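PDB 6H8N: peptidoglycan-N-acetylmuramic acid deacetylase PdaC from Bacillus subtilis subsp. subtilis str. 168, which removes the acetyl group from N-acetylmuramic acid residues of peptidoglycan, conferring lysozyme resistance, and can also deacylate short chitin oligomers. Local coordinates for residues A[22-33]-A[53-63]. The protein carries 1 engineered substitution. Numbering follows the deposited sequence.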
ATOM      1  N   PRO A  22      -1.605  -1.940 -15.798  1.00 11.78           N
ATOM      2  CA  PRO A  22      -0.501  -2.832 -16.208  1.00 12.21           C
ATOM      3  C   PRO A  22       0.805  -2.140 -16.566  1.00 12.22           C
ATOM      4  O   PRO A  22       1.860  -2.548 -16.073  1.00 13.11           O
ATOM      5  CB  PRO A  22      -1.119  -3.617 -17.366  1.00 14.79           C
ATOM      6  CG  PRO A  22      -2.556  -3.730 -16.989  1.00 15.30           C
ATOM      7  CD  PRO A  22      -2.902  -2.416 -16.318  1.00 13.36           C
ATOM      8  N   ALA A  23       0.767  -1.091 -17.390  1.00 11.56           N
ATOM      9  CA  ALA A  23       2.005  -0.513 -17.879  1.00 13.61           C
ATOM     10  C   ALA A  23       2.884  -0.030 -16.738  1.00 16.29           C
ATOM     11  O   ALA A  23       4.114  -0.147 -16.806  1.00 21.57           O
ATOM     12  CB  ALA A  23       1.706   0.622 -18.852  1.00 16.31           C
ATOM     13  N   THR A  24       2.288   0.524 -15.686  1.00 11.47           N
ATOM     14  CA  THR A  24       3.060   1.041 -14.566  1.00 12.73           C
ATOM     15  C   THR A  24       3.151   0.036 -13.421  1.00 10.84           C
ATOM     16  O   THR A  24       4.242  -0.199 -12.891  1.00 11.54           O
ATOM     17  CB  THR A  24       2.460   2.364 -14.088  1.00 12.99           C
ATOM     18  OG1 THR A  24       1.058   2.197 -13.869  1.00 12.55           O
ATOM     19  CG2 THR A  24       2.646   3.443 -15.131  1.00 17.14           C
ATOM     20  N   THR A  25       2.039  -0.608 -13.059  1.00 11.00           N
ATOM     21  CA  THR A  25       2.056  -1.590 -11.984  1.00  9.63           C
ATOM     22  C   THR A  25       2.991  -2.747 -12.290  1.00 10.74           C
ATOM     23  O   THR A  25       3.715  -3.209 -11.404  1.00 10.42           O
ATOM     24  CB  THR A  25       0.640  -2.097 -11.716  1.00 10.50           C
ATOM     25  OG1 THR A  25      -0.239  -0.982 -11.512  1.00 11.11           O
ATOM     26  CG2 THR A  25       0.610  -3.025 -10.502  1.00 11.09           C
ATOM     27  N   ASN A  26       3.004  -3.237 -13.540  1.00 11.22           N
ATOM     28  CA  ASN A  26       3.889  -4.363 -13.852  1.00 10.72           C
ATOM     29  C   ASN A  26       5.360  -3.986 -13.723  1.00 10.64           C
ATOM     30  O   ASN A  26       6.192  -4.811 -13.334  1.00 10.55           O
ATOM     31  CB  ASN A  26       3.635  -4.915 -15.251  1.00 12.28           C
ATOM     32  CG  ASN A  26       2.390  -5.751 -15.334  1.00 14.41           C
ATOM     33  OD1 ASN A  26       2.009  -6.439 -14.378  1.00 15.58           O
ATOM     34  ND2 ASN A  26       1.781  -5.760 -16.503  1.00 15.99           N
ATOM     35  N   GLN A  27       5.705  -2.752 -14.087  1.00 10.73           N
ATOM     36  CA  GLN A  27       7.079  -2.296 -13.928  1.00 10.94           C
ATOM     37  C   GLN A  27       7.475  -2.278 -12.455  1.00 10.75           C
ATOM     38  O   GLN A  27       8.570  -2.717 -12.090  1.00 10.58           O
ATOM     39  CB  GLN A  27       7.203  -0.907 -14.557  1.00 13.09           C
ATOM     40  CG  GLN A  27       8.600  -0.374 -14.601  1.00 15.35           C
ATOM     41  CD  GLN A  27       8.662   1.067 -15.067  1.00 16.04           C
ATOM     42  OE1 GLN A  27       7.977   1.469 -16.006  1.00 21.48           O
ATOM     43  NE2 GLN A  27       9.494   1.838 -14.416  1.00 18.29           N
ATOM     44  N   ILE A  28       6.569  -1.812 -11.583  1.00 10.06           N
ATOM     45  CA  ILE A  28       6.841  -1.787 -10.153  1.00 10.22           C
ATOM     46  C   ILE A  28       6.966  -3.204  -9.611  1.00  9.64           C
ATOM     47  O   ILE A  28       7.869  -3.505  -8.825  1.00  9.72           O
ATOM     48  CB  ILE A  28       5.743  -0.981  -9.441  1.00 10.13           C
ATOM     49  CG1 ILE A  28       5.843   0.502  -9.840  1.00 11.21           C
ATOM     50  CG2 ILE A  28       5.817  -1.149  -7.920  1.00 10.78           C
ATOM     51  CD1 ILE A  28       4.609   1.312  -9.541  1.00 14.41           C
ATOM     52  N   LEU A  29       6.071  -4.100 -10.032  1.00  9.91           N
ATOM     53  CA  LEU A  29       6.165  -5.497  -9.622  1.00  9.78           C
ATOM     54  C   LEU A  29       7.489  -6.105 -10.068  1.00  9.88           C
ATOM     55  O   LEU A  29       8.104  -6.865  -9.321  1.00  9.77           O
ATOM     56  CB  LEU A  29       4.995  -6.304 -10.176  1.00  9.81           C
ATOM     57  CG  LEU A  29       3.643  -5.973  -9.543  1.00  9.27           C
ATOM     58  CD1 LEU A  29       2.515  -6.582 -10.353  1.00 11.15           C
ATOM     59  CD2 LEU A  29       3.576  -6.465  -8.102  1.00 10.36           C
ATOM     60  N   ASP A  30       7.951  -5.755 -11.274  1.00 10.48           N
ATOM     61  CA  ASP A  30       9.253  -6.225 -11.754  1.00 10.65           C
ATOM     62  C   ASP A  30      10.372  -5.739 -10.845  1.00 10.20           C
ATOM     63  O   ASP A  30      11.285  -6.503 -10.515  1.00 11.62           O
ATOM     64  CB  ASP A  30       9.531  -5.725 -13.172  1.00 12.34           C
ATOM     65  CG  ASP A  30       8.710  -6.415 -14.245  1.00 13.81           C
ATOM     66  OD1 ASP A  30       8.044  -7.431 -13.988  1.00 13.59           O
ATOM     67  OD2 ASP A  30       8.770  -5.916 -15.395  1.00 16.81           O
ATOM     68  N   SER A  31      10.338  -4.461 -10.467  1.00  9.72           N
ATOM     69  CA  SER A  31      11.372  -3.894  -9.605  1.00 10.65           C
ATOM     70  C   SER A  31      11.382  -4.591  -8.254  1.00 11.28           C
ATOM     71  O   SER A  31      12.441  -4.921  -7.715  1.00 11.71           O
ATOM     72  CB  SER A  31      11.131  -2.396  -9.397  1.00 11.05           C
ATOM     73  OG  SER A  31      11.149  -1.647 -10.592  1.00 14.32           O
ATOM     74  N   LEU A  32      10.202  -4.783  -7.657  1.00 10.01           N
ATOM     75  CA  LEU A  32      10.129  -5.464  -6.373  1.00 10.38           C
ATOM     76  C   LEU A  32      10.703  -6.867  -6.471  1.00 10.34           C
ATOM     77  O   LEU A  32      11.471  -7.295  -5.603  1.00 11.80           O
ATOM     78  CB  LEU A  32       8.677  -5.515  -5.886  1.00  9.85           C
ATOM     79  CG  LEU A  32       8.078  -4.172  -5.484  1.00 10.10           C
ATOM     80  CD1 LEU A  32       6.553  -4.274  -5.383  1.00 11.18           C
ATOM     81  CD2 LEU A  32       8.675  -3.689  -4.160  1.00 10.71           C
ATOM     82  N   LYS A  33      10.350  -7.596  -7.530  1.00 11.24           N
ATOM     83  CA  LYS A  33      10.849  -8.951  -7.690  1.00 12.88           C
ATOM     84  C   LYS A  33      12.364  -8.960  -7.859  1.00 12.48           C
ATOM     85  O   LYS A  33      13.056  -9.779  -7.238  1.00 14.22           O
ATOM     86  CB  LYS A  33      10.135  -9.610  -8.871  1.00 14.07           C
ATOM     87  CG  LYS A  33      10.587 -11.027  -9.154  1.00 17.89           C
ATOM     88  CD  LYS A  33       9.574 -11.773 -10.033  1.00 22.77           C
ATOM     89  CE  LYS A  33       9.226 -11.047 -11.316  1.00 29.89           C
ATOM     90  NZ  LYS A  33       8.213 -11.818 -12.138  1.00 27.56           N
ATOM     91  N   GLU A  53      -5.780  -9.890 -14.276  1.00 12.34           N
ATOM     92  CA  GLU A  53      -4.476 -10.548 -14.330  1.00 12.89           C
ATOM     93  C   GLU A  53      -3.452  -9.866 -13.432  1.00 11.82           C
ATOM     94  O   GLU A  53      -2.548 -10.524 -12.898  1.00 12.05           O
ATOM     95  CB  GLU A  53      -3.956 -10.541 -15.781  1.00 16.78           C
ATOM     96  CG  GLU A  53      -3.633  -9.136 -16.386  1.00 21.85           C
ATOM     97  CD  GLU A  53      -4.863  -8.340 -16.903  1.00 22.93           C
ATOM     98  OE1 GLU A  53      -6.041  -8.786 -16.824  1.00 17.80           O
ATOM     99  OE2 GLU A  53      -4.608  -7.231 -17.422  1.00 36.62           O
ATOM    100  N   THR A  54      -3.538  -8.549 -13.291  1.00 10.93           N
ATOM    101  CA  THR A  54      -2.551  -7.832 -12.507  1.00 10.37           C
ATOM    102  C   THR A  54      -2.782  -8.036 -11.016  1.00  9.33           C
ATOM    103  O   THR A  54      -1.817  -8.115 -10.254  1.00  9.49           O
ATOM    104  CB  THR A  54      -2.582  -6.363 -12.915  1.00 10.85           C
ATOM    105  OG1 THR A  54      -2.484  -6.266 -14.349  1.00 13.58           O
ATOM    106  CG2 THR A  54      -1.431  -5.612 -12.298  1.00 11.89           C
ATOM    107  N   LEU A  55      -4.040  -8.170 -10.596  1.00  9.58           N
ATOM    108  CA  LEU A  55      -4.322  -8.567  -9.215  1.00  9.30           C
ATOM    109  C   LEU A  55      -3.712  -9.931  -8.924  1.00  9.52           C
ATOM    110  O   LEU A  55      -3.062 -10.128  -7.895  1.00  9.06           O
ATOM    111  CB  LEU A  55      -5.834  -8.618  -8.984  1.00  9.69           C
ATOM    112  CG  LEU A  55      -6.261  -9.215  -7.656  1.00 10.24           C
ATOM    113  CD1 LEU A  55      -5.777  -8.377  -6.492  1.00 13.04           C
ATOM    114  CD2 LEU A  55      -7.752  -9.406  -7.606  1.00 10.39           C
ATOM    115  N   ILE A  56      -3.934 -10.902  -9.816  1.00  9.71           N
ATOM    116  CA  ILE A  56      -3.354 -12.218  -9.598  1.00  9.88           C
ATOM    117  C   ILE A  56      -1.837 -12.131  -9.497  1.00  9.96           C
ATOM    118  O   ILE A  56      -1.232 -12.749  -8.617  1.00 10.20           O
ATOM    119  CB  ILE A  56      -3.822 -13.218 -10.680  1.00 10.24           C
ATOM    120  CG1 ILE A  56      -5.338 -13.442 -10.623  1.00 11.50           C
ATOM    121  CG2 ILE A  56      -3.056 -14.535 -10.551  1.00 12.58           C
ATOM    122  CD1 ILE A  56      -5.827 -14.026  -9.335  1.00 12.10           C
ATOM    123  N   ARG A  57      -1.201 -11.374 -10.391  1.00  9.70           N
ATOM    124  CA  ARG A  57       0.252 -11.287 -10.359  1.00 10.91           C
ATOM    125  C   ARG A  57       0.759 -10.696  -9.043  1.00 10.44           C
ATOM    126  O   ARG A  57       1.711 -11.212  -8.442  1.00 10.88           O
ATOM    127  CB  ARG A  57       0.781 -10.484 -11.548  1.00 11.01           C
ATOM    128  CG  ARG A  57       2.300 -10.461 -11.567  1.00 13.46           C
ATOM    129  CD  ARG A  57       2.944  -9.747 -12.755  1.00 12.62           C
ATOM    130  NE  ARG A  57       4.349  -9.693 -12.398  1.00 12.61           N
ATOM    131  CZ  ARG A  57       5.234  -8.779 -12.770  1.00 12.81           C
ATOM    132  NH1 ARG A  57       4.906  -7.821 -13.622  1.00 14.24           N
ATOM    133  NH2 ARG A  57       6.453  -8.832 -12.256  1.00 13.63           N
ATOM    134  N   MET A  58       0.148  -9.608  -8.575  1.00  9.67           N
ATOM    135  CA  MET A  58       0.674  -8.996  -7.367  1.00  9.51           C
ATOM    136  C   MET A  58       0.557  -9.945  -6.182  1.00  9.26           C
ATOM    137  O   MET A  58       1.472 -10.016  -5.350  1.00 10.00           O
ATOM    138  CB  MET A  58       0.043  -7.632  -7.096  1.00 13.95           C
ATOM    139  CG  MET A  58      -1.408  -7.608  -6.899  1.00 13.00           C
ATOM    140  SD  MET A  58      -2.054  -5.892  -6.715  1.00 11.96           S
ATOM    141  CE  MET A  58      -1.568  -5.023  -8.174  1.00 15.36           C
ATOM    142  N   LEU A  59      -0.545 -10.718  -6.108  1.00  9.07           N
ATOM    143  CA  LEU A  59      -0.707 -11.707  -5.040  1.00  8.83           C
ATOM    144  C   LEU A  59       0.268 -12.865  -5.200  1.00  8.93           C
ATOM    145  O   LEU A  59       0.857 -13.324  -4.217  1.00  9.51           O
ATOM    146  CB  LEU A  59      -2.136 -12.242  -5.039  1.00  9.33           C
ATOM    147  CG  LEU A  59      -3.226 -11.286  -4.576  1.00  8.63           C
ATOM    148  CD1 LEU A  59      -4.601 -11.900  -4.897  1.00 10.37           C
ATOM    149  CD2 LEU A  59      -3.101 -11.007  -3.104  1.00 11.30           C
ATOM    150  N   LYS A  60       0.444 -13.353  -6.428  1.00  8.86           N
ATOM    151  CA  LYS A  60       1.341 -14.478  -6.654  1.00 10.54           C
ATOM    152  C   LYS A  60       2.757 -14.136  -6.239  1.00 11.06           C
ATOM    153  O   LYS A  60       3.493 -15.005  -5.767  1.00 11.98           O
ATOM    154  CB  LYS A  60       1.288 -14.887  -8.120  1.00 12.15           C
ATOM    155  CG  LYS A  60       2.065 -16.142  -8.423  1.00 16.36           C
ATOM    156  CD  LYS A  60       1.796 -16.628  -9.831  1.00 22.64           C
ATOM    157  CE  LYS A  60       2.475 -17.963 -10.079  1.00 27.07           C
ATOM    158  NZ  LYS A  60       2.096 -18.540 -11.404  1.00 37.04           N
ATOM    159  N   GLU A  61       3.147 -12.877  -6.369  1.00 10.13           N
ATOM    160  CA  GLU A  61       4.507 -12.442  -6.068  1.00 10.54           C
ATOM    161  C   GLU A  61       4.677 -11.976  -4.629  1.00 10.92           C
ATOM    162  O   GLU A  61       5.721 -11.405  -4.298  1.00 12.06           O
ATOM    163  CB  GLU A  61       4.961 -11.405  -7.104  1.00 10.18           C
ATOM    164  CG  GLU A  61       5.024 -12.050  -8.501  1.00 12.20           C
ATOM    165  CD  GLU A  61       5.569 -11.190  -9.628  1.00 14.63           C
ATOM    166  OE1 GLU A  61       5.935 -10.023  -9.401  1.00 14.70           O
ATOM    167  OE2 GLU A  61       5.639 -11.700 -10.783  1.00 15.22           O
ATOM    168  N   GLY A  62       3.717 -12.265  -3.753  1.00  9.97           N
ATOM    169  CA  GLY A  62       3.901 -12.066  -2.341  1.00 10.33           C
ATOM    170  C   GLY A  62       3.528 -10.701  -1.817  1.00  9.64           C
ATOM    171  O   GLY A  62       3.809 -10.405  -0.658  1.00 12.23           O
ATOM    172  N   ASN A  63       2.908  -9.861  -2.623  1.00  9.72           N
ATOM    173  CA  ASN A  63       2.512  -8.535  -2.186  1.00  8.47           C
ATOM    174  C   ASN A  63       1.137  -8.569  -1.534  1.00  9.22           C
ATOM    175  O   ASN A  63       0.333  -9.477  -1.767  1.00 11.24           O
ATOM    176  CB  ASN A  63       2.565  -7.597  -3.378  1.00  9.39           C
ATOM    177  CG  ASN A  63       3.928  -7.595  -4.001  1.00  8.77           C
ATOM    178  OD1 ASN A  63       4.887  -7.081  -3.403  1.00  9.67           O
ATOM    179  ND2 ASN A  63       4.049  -8.167  -5.202  1.00  9.42           N
TER
HETATM  180  O   HOH W   1      -0.058  -8.064 -14.654  1.00 20.57           O
HETATM  181  O   HOH W   2       6.583  -8.367  -7.294  1.00 12.29           O
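Arg57 lays its guanidinium across Leu29, whose CB sits 3.5 Å above the centre of one face, while Asn26, Asp30 and Lys33 complete the hole into which this knob fits. Its CG lies anti to the backbone N (chi1 -177°) and the chain runs extended to NE, carrying the charged end over to helix 22-33. There Arg57 NH2 meets Asp30 OD1 on the anti side of the carboxylate at 2.7 Å, and NH1 bonds both Asn26 O and Asn26 OD1; Asn26 O also accepts from Asp30 N. Arg57 NE, pointing back, gives a nearly straight bond to Glu61 OE2 (2.9 Å, 169°) in the guanidinium plane. Glu61 OE2 also takes Lys33 NZ at 2.9 Å, from the opposite face of the carboxylate, the lysine chain bending near its end to reach it. Lys33 and Arg57 are thus close like charges, probably offset by Asp30 and Glu61, and the four form a partly exposed salt-bridge network.

On the side of the pair that faces strand 40-43 the packing is largely apolar. Leu29 CD2 packs 3.9 Å from Met58 CB and touches the amide of Asn63, while Thr25 CG2 lies 3.8 Å from both Thr54 CG2 and Met58 CE. One water joins Asn26 OD1 to Thr54 OG1, and another links Leu29 O, Glu61 OE1 and Asn63 ND2. Helix 53-60 ends in a Schellman motif with Gly62 at C-prime; Asn63 ND2 reinforces it by bonding Met58 O, and Asn63 OD1 is held by Ala39 N.

This is structural packing within the NodB-homology deacetylase domain, the Thr25 side chain about 12 Å from the bound zinc. The helix segments run nearly parallel (12°, axes 10.8 Å apart) on strand 40-43, where Phe41 touches Leu29, Leu32, Met58 and Asn63; helix 163-178 packs beside 22-33, and helix 80-98 beside 53-60.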